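Uncharacterized protein (Bacteroides ovatus CL02T12C04, PDB 6PTM) probably releases sugar units from the ends of carrageenan chains as an exo-acting carrageenase of glycoside hydrolase family GH42. Local coordinates at residues N398-N403 and I597-E602; D424-G429 and W447-M452; A453-K458 and R585-L590. All coordinates share one frame; numbering follows the deposited sequence.

Contact 1 of 3, residues N398-N403 and I597-E602. With EDO (1,2-ethanediol), chain D.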
loop_
_atom_site.group_PDB
_atom_site.type_symbol
_atom_site.label_atom_id
_atom_site.label_comp_id
_atom_site.label_asym_id
_atom_site.label_seq_id
_atom_site.Cartn_x
_atom_site.Cartn_y
_atom_site.Cartn_z
ATOM N N ASN A 398 -4.901 6.497 1.928
ATOM C CA ASN A 398 -5.104 7.947 2.223
ATOM C C ASN A 398 -6.366 8.121 3.102
ATOM O O ASN A 398 -6.464 9.171 3.740
ATOM C CB ASN A 398 -5.037 8.855 0.965
ATOM C CG ASN A 398 -6.147 8.714 -0.055
ATOM O OD1 ASN A 398 -7.060 7.909 0.077
ATOM N ND2 ASN A 398 -6.137 9.578 -1.054
ATOM N N LEU A 399 -7.240 7.121 3.238
ATOM C CA LEU A 399 -8.369 7.214 4.202
ATOM C C LEU A 399 -7.846 7.143 5.645
ATOM O O LEU A 399 -8.580 7.502 6.540
ATOM C CB LEU A 399 -9.422 6.152 3.902
ATOM C CG LEU A 399 -10.161 6.284 2.579
ATOM C CD1 LEU A 399 -11.184 5.181 2.419
ATOM C CD2 LEU A 399 -10.839 7.640 2.485
ATOM N N TRP A 400 -6.586 6.757 5.849
ATOM C CA TRP A 400 -5.849 6.935 7.124
ATOM C C TRP A 400 -4.761 8.013 7.013
ATOM O O TRP A 400 -4.639 8.783 7.980
ATOM C CB TRP A 400 -5.224 5.627 7.584
ATOM C CG TRP A 400 -4.461 5.768 8.852
ATOM C CD1 TRP A 400 -4.933 5.641 10.123
ATOM C CD2 TRP A 400 -3.051 6.012 8.974
ATOM N NE1 TRP A 400 -3.918 5.817 11.028
ATOM C CE2 TRP A 400 -2.752 6.051 10.346
ATOM C CE3 TRP A 400 -2.021 6.231 8.059
ATOM C CZ2 TRP A 400 -1.477 6.319 10.829
ATOM C CZ3 TRP A 400 -0.742 6.444 8.528
ATOM C CH2 TRP A 400 -0.485 6.509 9.897
ATOM N N SER A 401 -3.969 8.055 5.930
ATOM C CA SER A 401 -2.788 8.965 5.881
ATOM C C SER A 401 -3.243 10.424 5.667
ATOM O O SER A 401 -2.484 11.310 6.058
ATOM C CB SER A 401 -1.754 8.521 4.855
ATOM O OG SER A 401 -2.317 8.406 3.553
ATOM N N ASP A 402 -4.416 10.669 5.074
ATOM C CA ASP A 402 -5.021 12.026 4.974
ATOM C C ASP A 402 -5.966 12.240 6.173
ATOM O O ASP A 402 -6.069 11.345 7.037
ATOM C CB ASP A 402 -5.671 12.283 3.615
ATOM C CG ASP A 402 -4.680 12.526 2.468
ATOM O OD1 ASP A 402 -3.492 12.768 2.737
ATOM O OD2 ASP A 402 -5.106 12.425 1.312
ATOM N N ASN A 403 -6.591 13.423 6.255
ATOM C CA ASN A 403 -7.229 13.927 7.495
ATOM C C ASN A 403 -8.650 13.393 7.708
ATOM O O ASN A 403 -9.091 13.426 8.876
ATOM C CB ASN A 403 -7.216 15.452 7.519
ATOM C CG ASN A 403 -5.814 16.004 7.650
ATOM O OD1 ASN A 403 -5.060 15.569 8.519
ATOM N ND2 ASN A 403 -5.411 16.885 6.761
ATOM N N ILE A 597 10.555 3.823 11.680
ATOM C CA ILE A 597 9.619 4.541 12.580
ATOM C C ILE A 597 8.249 3.858 12.509
ATOM O O ILE A 597 7.754 3.661 11.400
ATOM C CB ILE A 597 9.535 6.035 12.226
ATOM C CG1 ILE A 597 10.931 6.669 12.239
ATOM C CG2 ILE A 597 8.576 6.759 13.151
ATOM C CD1 ILE A 597 11.672 6.511 13.539
ATOM N N GLY A 598 7.671 3.500 13.664
ATOM C CA GLY A 598 6.361 2.839 13.689
ATOM C C GLY A 598 5.366 3.592 14.494
ATOM O O GLY A 598 5.620 4.792 14.814
ATOM N N PHE A 599 4.248 2.917 14.781
ATOM C CA PHE A 599 3.095 3.532 15.460
ATOM C C PHE A 599 2.739 2.718 16.698
ATOM O O PHE A 599 3.067 1.545 16.791
ATOM C CB PHE A 599 1.913 3.688 14.495
ATOM C CG PHE A 599 2.197 4.748 13.472
ATOM C CD1 PHE A 599 1.916 6.073 13.747
ATOM C CD2 PHE A 599 2.884 4.438 12.316
ATOM C CE1 PHE A 599 2.244 7.064 12.841
ATOM C CE2 PHE A 599 3.220 5.423 11.410
ATOM C CZ PHE A 599 2.873 6.734 11.662
ATOM N N ALA A 600 2.076 3.390 17.630
ATOM C CA ALA A 600 1.474 2.794 18.845
ATOM C C ALA A 600 0.022 3.228 18.891
ATOM O O ALA A 600 -0.276 4.364 18.519
ATOM C CB ALA A 600 2.194 3.227 20.102
ATOM N N THR A 601 -0.830 2.318 19.332
ATOM C CA THR A 601 -2.244 2.554 19.662
ATOM C C THR A 601 -2.551 1.760 20.921
ATOM O O THR A 601 -1.759 0.866 21.288
ATOM C CB THR A 601 -3.168 2.046 18.542
ATOM O OG1 THR A 601 -2.992 0.633 18.439
ATOM C CG2 THR A 601 -2.897 2.694 17.212
ATOM N N GLU A 602 -3.754 1.900 21.447
ATOM C CA GLU A 602 -4.225 0.966 22.487
ATOM C C GLU A 602 -4.143 -0.494 21.990
ATOM O O GLU A 602 -3.637 -1.357 22.721
ATOM C CB GLU A 602 -5.653 1.310 22.904
ATOM C CG GLU A 602 -6.197 0.307 23.919
ATOM C CD GLU A 602 -7.526 0.674 24.557
ATOM O OE1 GLU A 602 -8.111 1.741 24.228
ATOM O OE2 GLU A 602 -7.986 -0.143 25.371
HETATM C C1 EDO D . -0.930 14.777 5.720
HETATM O O1 EDO D . -0.751 13.424 5.320
HETATM C C2 EDO D . -2.299 15.237 5.516
HETATM O O2 EDO D . -2.803 14.855 4.252
#

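Contact 2 of 3, residues D424-G429 and W447-M452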
loop_
_atom_site.group_PDB
_atom_site.type_symbol
_atom_site.label_atom_id
_atom_site.label_comp_id
_atom_site.label_asym_id
_atom_site.label_seq_id
_atom_site.Cartn_x
_atom_site.Cartn_y
_atom_site.Cartn_z
ATOM N N ASP A 424 -4.465 -0.438 -1.981
ATOM C CA ASP A 424 -4.096 -0.006 -3.362
ATOM C C ASP A 424 -3.372 1.332 -3.218
ATOM O O ASP A 424 -3.822 2.338 -3.769
ATOM C CB ASP A 424 -5.288 -0.071 -4.312
ATOM C CG ASP A 424 -6.322 1.019 -4.151
ATOM O OD1 ASP A 424 -6.503 1.494 -3.027
ATOM O OD2 ASP A 424 -6.949 1.369 -5.166
ATOM N N ALA A 425 -2.288 1.307 -2.452
ATOM C CA ALA A 425 -1.413 2.476 -2.211
ATOM C C ALA A 425 -1.081 3.113 -3.543
ATOM O O ALA A 425 -0.753 2.347 -4.492
ATOM C CB ALA A 425 -0.147 2.110 -1.482
ATOM N N SER A 426 -1.202 4.450 -3.574
ATOM C CA SER A 426 -0.759 5.373 -4.647
ATOM C C SER A 426 0.516 6.091 -4.203
ATOM O O SER A 426 0.687 6.335 -2.981
ATOM C CB SER A 426 -1.782 6.436 -4.975
ATOM O OG SER A 426 -2.980 5.862 -5.448
ATOM N N SER A 427 1.331 6.479 -5.182
ATOM C CA SER A 427 2.466 7.413 -5.005
ATOM C C SER A 427 2.417 8.456 -6.138
ATOM O O SER A 427 1.577 9.352 -6.105
ATOM C CB SER A 427 3.773 6.647 -4.926
ATOM O OG SER A 427 3.970 5.843 -6.089
ATOM N N CYS A 428 3.276 8.326 -7.131
ATOM C CA CYS A 428 3.261 9.156 -8.359
ATOM C C CYS A 428 3.675 10.610 -8.056
ATOM O O CYS A 428 3.866 10.993 -6.861
ATOM C CB CYS A 428 1.910 9.072 -9.061
ATOM S SG CYS A 428 1.631 7.450 -9.824
ATOM N N GLY A 429 3.822 11.376 -9.137
ATOM C CA GLY A 429 4.392 12.738 -9.150
ATOM C C GLY A 429 3.306 13.808 -9.153
ATOM O O GLY A 429 2.154 13.534 -8.696
ATOM N N TRP A 447 5.332 10.163 -1.187
ATOM C CA TRP A 447 5.955 9.047 -0.427
ATOM C C TRP A 447 5.081 8.594 0.759
ATOM O O TRP A 447 5.498 7.654 1.446
ATOM C CB TRP A 447 7.349 9.456 0.099
ATOM C CG TRP A 447 7.309 10.615 1.054
ATOM C CD1 TRP A 447 6.895 11.889 0.764
ATOM C CD2 TRP A 447 7.608 10.619 2.465
ATOM N NE1 TRP A 447 6.948 12.687 1.874
ATOM C CE2 TRP A 447 7.398 11.945 2.932
ATOM C CE3 TRP A 447 8.058 9.656 3.371
ATOM C CZ2 TRP A 447 7.578 12.303 4.263
ATOM C CZ3 TRP A 447 8.278 10.024 4.681
ATOM C CH2 TRP A 447 8.021 11.320 5.122
ATOM N N VAL A 448 3.972 9.266 1.064
ATOM C CA VAL A 448 3.333 9.187 2.413
ATOM C C VAL A 448 2.619 7.827 2.569
ATOM O O VAL A 448 2.738 7.233 3.653
ATOM C CB VAL A 448 2.392 10.381 2.700
ATOM C CG1 VAL A 448 1.661 10.199 4.008
ATOM C CG2 VAL A 448 3.151 11.696 2.775
ATOM N N GLU A 449 1.910 7.345 1.544
ATOM C CA GLU A 449 1.194 6.045 1.640
ATOM C C GLU A 449 2.188 4.870 1.745
ATOM O O GLU A 449 2.029 4.034 2.684
ATOM C CB GLU A 449 0.222 5.915 0.483
ATOM C CG GLU A 449 -0.872 6.951 0.553
ATOM C CD GLU A 449 -1.860 6.855 -0.588
ATOM O OE1 GLU A 449 -2.155 5.714 -1.046
ATOM O OE2 GLU A 449 -2.293 7.920 -1.022
ATOM N N ILE A 450 3.178 4.756 0.845
ATOM C CA ILE A 450 4.097 3.573 0.835
ATOM C C ILE A 450 5.116 3.620 1.989
ATOM O O ILE A 450 5.735 2.573 2.251
ATOM C CB ILE A 450 4.791 3.405 -0.521
ATOM C CG1 ILE A 450 5.633 4.613 -0.931
ATOM C CG2 ILE A 450 3.779 3.028 -1.600
ATOM C CD1 ILE A 450 6.491 4.330 -2.160
ATOM N N CYS A 451 5.357 4.775 2.618
ATOM C CA CYS A 451 6.226 4.872 3.814
ATOM C C CYS A 451 5.359 4.882 5.089
ATOM O O CYS A 451 5.319 3.881 5.804
ATOM C CB CYS A 451 7.157 6.067 3.741
ATOM S SG CYS A 451 8.409 5.894 2.436
ATOM N N MET A 452 4.604 5.941 5.325
ATOM C CA MET A 452 3.922 6.143 6.631
ATOM C C MET A 452 2.719 5.213 6.772
ATOM O O MET A 452 2.650 4.582 7.807
ATOM C CB MET A 452 3.471 7.580 6.851
ATOM C CG MET A 452 3.117 7.801 8.284
ATOM S SD MET A 452 2.756 9.538 8.633
ATOM C CE MET A 452 1.126 9.710 7.909
HETATM O O HOH W 1 2.850 6.897 -1.312
#

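Contact 3 of 3, residues A453-K458 and R585-L590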
loop_
_atom_site.group_PDB
_atom_site.type_symbol
_atom_site.label_atom_id
_atom_site.label_comp_id
_atom_site.label_asym_id
_atom_site.label_seq_id
_atom_site.Cartn_x
_atom_site.Cartn_y
_atom_site.Cartn_z
ATOM N N ALA A 453 1.834 5.076 5.785
ATOM C CA ALA A 453 0.662 4.166 5.925
ATOM C C ALA A 453 1.122 2.688 6.021
ATOM O O ALA A 453 0.573 1.943 6.850
ATOM C CB ALA A 453 -0.321 4.374 4.805
ATOM N N TYR A 454 2.080 2.256 5.191
ATOM C CA TYR A 454 2.690 0.897 5.261
ATOM C C TYR A 454 3.234 0.674 6.685
ATOM O O TYR A 454 3.017 -0.415 7.288
ATOM C CB TYR A 454 3.691 0.742 4.101
ATOM C CG TYR A 454 3.039 0.393 2.777
ATOM C CD1 TYR A 454 1.668 0.552 2.566
ATOM C CD2 TYR A 454 3.787 -0.097 1.723
ATOM C CE1 TYR A 454 1.079 0.221 1.359
ATOM C CE2 TYR A 454 3.209 -0.424 0.505
ATOM C CZ TYR A 454 1.852 -0.292 0.331
ATOM O OH TYR A 454 1.297 -0.663 -0.860
ATOM N N ASP A 455 3.944 1.667 7.224
ATOM C CA ASP A 455 4.553 1.565 8.577
ATOM C C ASP A 455 3.447 1.426 9.637
ATOM O O ASP A 455 3.651 0.678 10.625
ATOM C CB ASP A 455 5.523 2.724 8.846
ATOM C CG ASP A 455 6.830 2.596 8.066
ATOM O OD1 ASP A 455 7.038 1.499 7.466
ATOM O OD2 ASP A 455 7.611 3.599 8.030
ATOM N N PHE A 456 2.308 2.079 9.446
ATOM C CA PHE A 456 1.168 1.950 10.374
ATOM C C PHE A 456 0.614 0.514 10.271
ATOM O O PHE A 456 0.436 -0.152 11.313
ATOM C CB PHE A 456 0.160 3.075 10.141
ATOM C CG PHE A 456 -1.046 2.991 11.039
ATOM C CD1 PHE A 456 -0.996 3.470 12.342
ATOM C CD2 PHE A 456 -2.208 2.350 10.614
ATOM C CE1 PHE A 456 -2.106 3.360 13.180
ATOM C CE2 PHE A 456 -3.323 2.271 11.446
ATOM C CZ PHE A 456 -3.269 2.761 12.730
ATOM N N MET A 457 0.318 0.062 9.060
ATOM C CA MET A 457 -0.226 -1.293 8.807
ATOM C C MET A 457 0.753 -2.355 9.385
ATOM O O MET A 457 0.285 -3.305 10.036
ATOM C CB MET A 457 -0.417 -1.489 7.302
ATOM C CG MET A 457 -1.558 -0.736 6.702
ATOM S SD MET A 457 -1.556 -0.942 4.873
ATOM C CE MET A 457 -1.838 0.731 4.295
ATOM N N LYS A 458 2.072 -2.215 9.189
ATOM C CA LYS A 458 3.033 -3.210 9.705
ATOM C C LYS A 458 3.203 -3.051 11.228
ATOM O O LYS A 458 3.509 -4.065 11.887
ATOM C CB LYS A 458 4.374 -3.101 8.986
ATOM C CG LYS A 458 4.341 -3.490 7.511
ATOM C CD LYS A 458 4.171 -4.995 7.298
ATOM C CE LYS A 458 5.508 -5.679 7.424
ATOM N NZ LYS A 458 5.380 -7.133 7.271
ATOM N N ARG A 585 4.013 15.271 10.442
ATOM C CA ARG A 585 5.127 16.194 10.767
ATOM C C ARG A 585 6.129 15.457 11.670
ATOM O O ARG A 585 7.354 15.539 11.388
ATOM C CB ARG A 585 4.599 17.510 11.355
ATOM C CG ARG A 585 5.647 18.622 11.422
ATOM C CD ARG A 585 5.136 19.950 12.023
ATOM N NE ARG A 585 3.884 20.294 11.358
ATOM C CZ ARG A 585 2.670 20.148 11.884
ATOM N NH1 ARG A 585 2.492 19.741 13.129
ATOM N NH2 ARG A 585 1.624 20.410 11.133
ATOM N N ILE A 586 5.653 14.694 12.663
ATOM C CA ILE A 586 6.538 13.996 13.629
ATOM C C ILE A 586 7.145 12.757 12.935
ATOM O O ILE A 586 8.365 12.522 13.100
ATOM C CB ILE A 586 5.853 13.677 14.983
ATOM C CG1 ILE A 586 6.804 12.930 15.921
ATOM C CG2 ILE A 586 4.566 12.885 14.834
ATOM C CD1 ILE A 586 8.167 13.597 16.160
ATOM N N TYR A 587 6.377 12.030 12.123
ATOM C CA TYR A 587 6.904 10.895 11.307
ATOM C C TYR A 587 8.078 11.364 10.448
ATOM O O TYR A 587 9.140 10.741 10.476
ATOM C CB TYR A 587 5.829 10.338 10.375
ATOM C CG TYR A 587 6.272 9.176 9.532
ATOM C CD1 TYR A 587 6.443 7.913 10.077
ATOM C CD2 TYR A 587 6.595 9.351 8.197
ATOM C CE1 TYR A 587 6.874 6.839 9.307
ATOM C CE2 TYR A 587 7.018 8.285 7.406
ATOM C CZ TYR A 587 7.134 7.021 7.956
ATOM O OH TYR A 587 7.539 5.992 7.190
ATOM N N GLU A 588 7.870 12.423 9.665
ATOM C CA GLU A 588 8.904 13.014 8.759
ATOM C C GLU A 588 10.139 13.426 9.577
ATOM O O GLU A 588 11.301 13.196 9.143
ATOM C CB GLU A 588 8.292 14.214 8.052
ATOM C CG GLU A 588 9.223 14.943 7.120
ATOM C CD GLU A 588 8.539 16.074 6.377
ATOM O OE1 GLU A 588 7.912 16.939 7.046
ATOM O OE2 GLU A 588 8.647 16.106 5.142
ATOM N N LYS A 589 9.897 14.028 10.732
ATOM C CA LYS A 589 10.969 14.505 11.627
ATOM C C LYS A 589 11.831 13.326 12.061
ATOM O O LYS A 589 13.022 13.514 12.162
ATOM C CB LYS A 589 10.353 15.261 12.809
ATOM C CG LYS A 589 11.368 15.954 13.677
ATOM C CD LYS A 589 12.037 17.105 12.939
ATOM C CE LYS A 589 12.847 17.989 13.849
ATOM N NZ LYS A 589 13.402 19.116 13.056
ATOM N N LEU A 590 11.253 12.138 12.276
ATOM C CA LEU A 590 11.988 10.991 12.849
ATOM C C LEU A 590 12.534 10.053 11.756
ATOM O O LEU A 590 13.388 9.277 12.075
ATOM C CB LEU A 590 11.073 10.215 13.804
ATOM C CG LEU A 590 10.567 10.948 15.048
ATOM C CD1 LEU A 590 9.685 10.008 15.863
ATOM C CD2 LEU A 590 11.709 11.498 15.892
#

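Contact 1 of 3, residues N398-N403 and I597-E602
W400 and F599 make this contact alone, in a T-shaped (edge-to-face) pair. The far corner of the indole, atom CH2, is aimed at one face of the phenyl ring and sits nearer its rim than its middle, with W400 CH2 to F599 CZ at 3.8 Å. The ring planes stand almost perpendicular, at 87°, and the centroids of the W400 six-membered ring and the F599 ring are 5.4 Å apart. An edge C-H directed at a pi cloud is electrostatically favourable and needs no polar partner, which suits a buried spot. The two side chains arrive from opposite directions. W400 holds CG anti to its backbone N (chi1 179°), which carries the long indole out from the short helix 398-401, and F599 reaches back from its strand to meet it. Two large rings suit a place where the backbones stand well apart; the pair buries only 77 Å² between the segments.

The other end of 398-403 is open and polar by contrast. Past the helix the chain leaves helical geometry at exposed D402, whose N still bonds to N398 O at 2.9 Å. Here a 1,2-ethanediol, probably from the crystallisation liquor, donates from O2 to D402 OD1 (2.7 Å) and from O1 to S401 O (2.8 Å). Carboxylate and carbonyl thus accept from a small diol at the end of the segment away from the aromatic pair.

The aromatic pair lies in a larger cluster: W400 stacks on F456, meets Y568 obliquely and touches M580, while M452 of helix 448-460 packs against both rings. F599 belongs to strand 597-600, an edge of a five-stranded parallel sheet beside strand 564-567, with V583 of helix 579-590 on its flank, so the indole of helix 398-401 is gripped between helices and sheet.

Contact 2 of 3, residues D424-G429 and W447-M452
A beta-alpha unit of what is probably the GH42 (beta/alpha)8 barrel folds back on itself here: strand 421-423 runs into the loop holding A425 and S426, and E449 and I450 lie in the first turn of the helix 448-460 that follows. E449 does most of the work. A chi1 of -65°, with CG beside the backbone N, and an extended chain beyond CG carry its carboxylate across to the loop. S426 N donates to E449 OE1 at 3.0 Å along a nearly straight line (168°), meeting the oxygen from 50° above the carboxylate plane. Glutamate suits the position, since an acceptor on a long arm can catch a loop amide. A water extends the link: it donates to S426 O at 2.8 Å and accepts from I450 N at 3.1 Å. Beside them a small apolar patch forms where A425 CB meets I450 CG2 at 4.0 Å; the small A425 side chain lets the loop lie close to I450. Were E449 replaced by an alanine, the S426 amide would probably lose its acceptor and the loop be freer to shift. With the carboxylate taking the N-H of S426 and the water joining its carbonyl to I450 N, both backbone polar groups of S426 are tied to the helix, and the N-H would probably help offset the buried charge of E449.

Contact 3 of 3, residues A453-K458 and R585-L590
Y587 OH donates to D455 OD2 across a short 2.5 Å, and this pair is the one direct contact between 453-458 and 585-590. The oxygen lies at the edge of the tyrosine ring, near its plane, with D455 OD2 to Y587 CE1 at 3.6 Å. Seen from the acid, the hydroxyl arrives 37° above the carboxylate plane, and the side chains cross at about a right angle. A chi1 of -179° swings the Y587 ring out from helix 579-590; that length is needed, because the nearest CA atoms of the segments, those of D455 and Y587, are 10.0 Å apart. Tyrosine suits the place by pairing a ring for apolar packing with a polar tip.

One shell out, D455 OD1 is hydrogen-bonded to H499 ND1, which helps fix the rotation of the carboxylate. The tyrosine side chain is packed by C451 and M452 from helix 448-460 and by I597 from the strand that follows its own helix. Each carboxylate oxygen therefore has a partner in a buried setting, and the short bond from Y587, together with the histidine, probably helps to keep D455 ionised there.

In the fold
All three contacts are buried where they touch; segment 398-403 also runs out to an exposed end at D402. Helix 448-460 unites them: it supplies one segment each to contacts 2 and 3, and it also packs against the aromatic pair of contact 1. Contact 2 is local, closing a beta-alpha unit within the probable barrel. Contacts 1 and 3 span far longer sequence separations and join helices 398-401 and 448-460 to strand 597-600 of the five-stranded sheet and the helix 579-590 just before it; their centres are about 7 Å apart. Chemistry shifts accordingly: purely aromatic in contact 1, backbone amide, carboxylate and water in contact 2, and a single hydroxyl-carboxylate bond in contact 3.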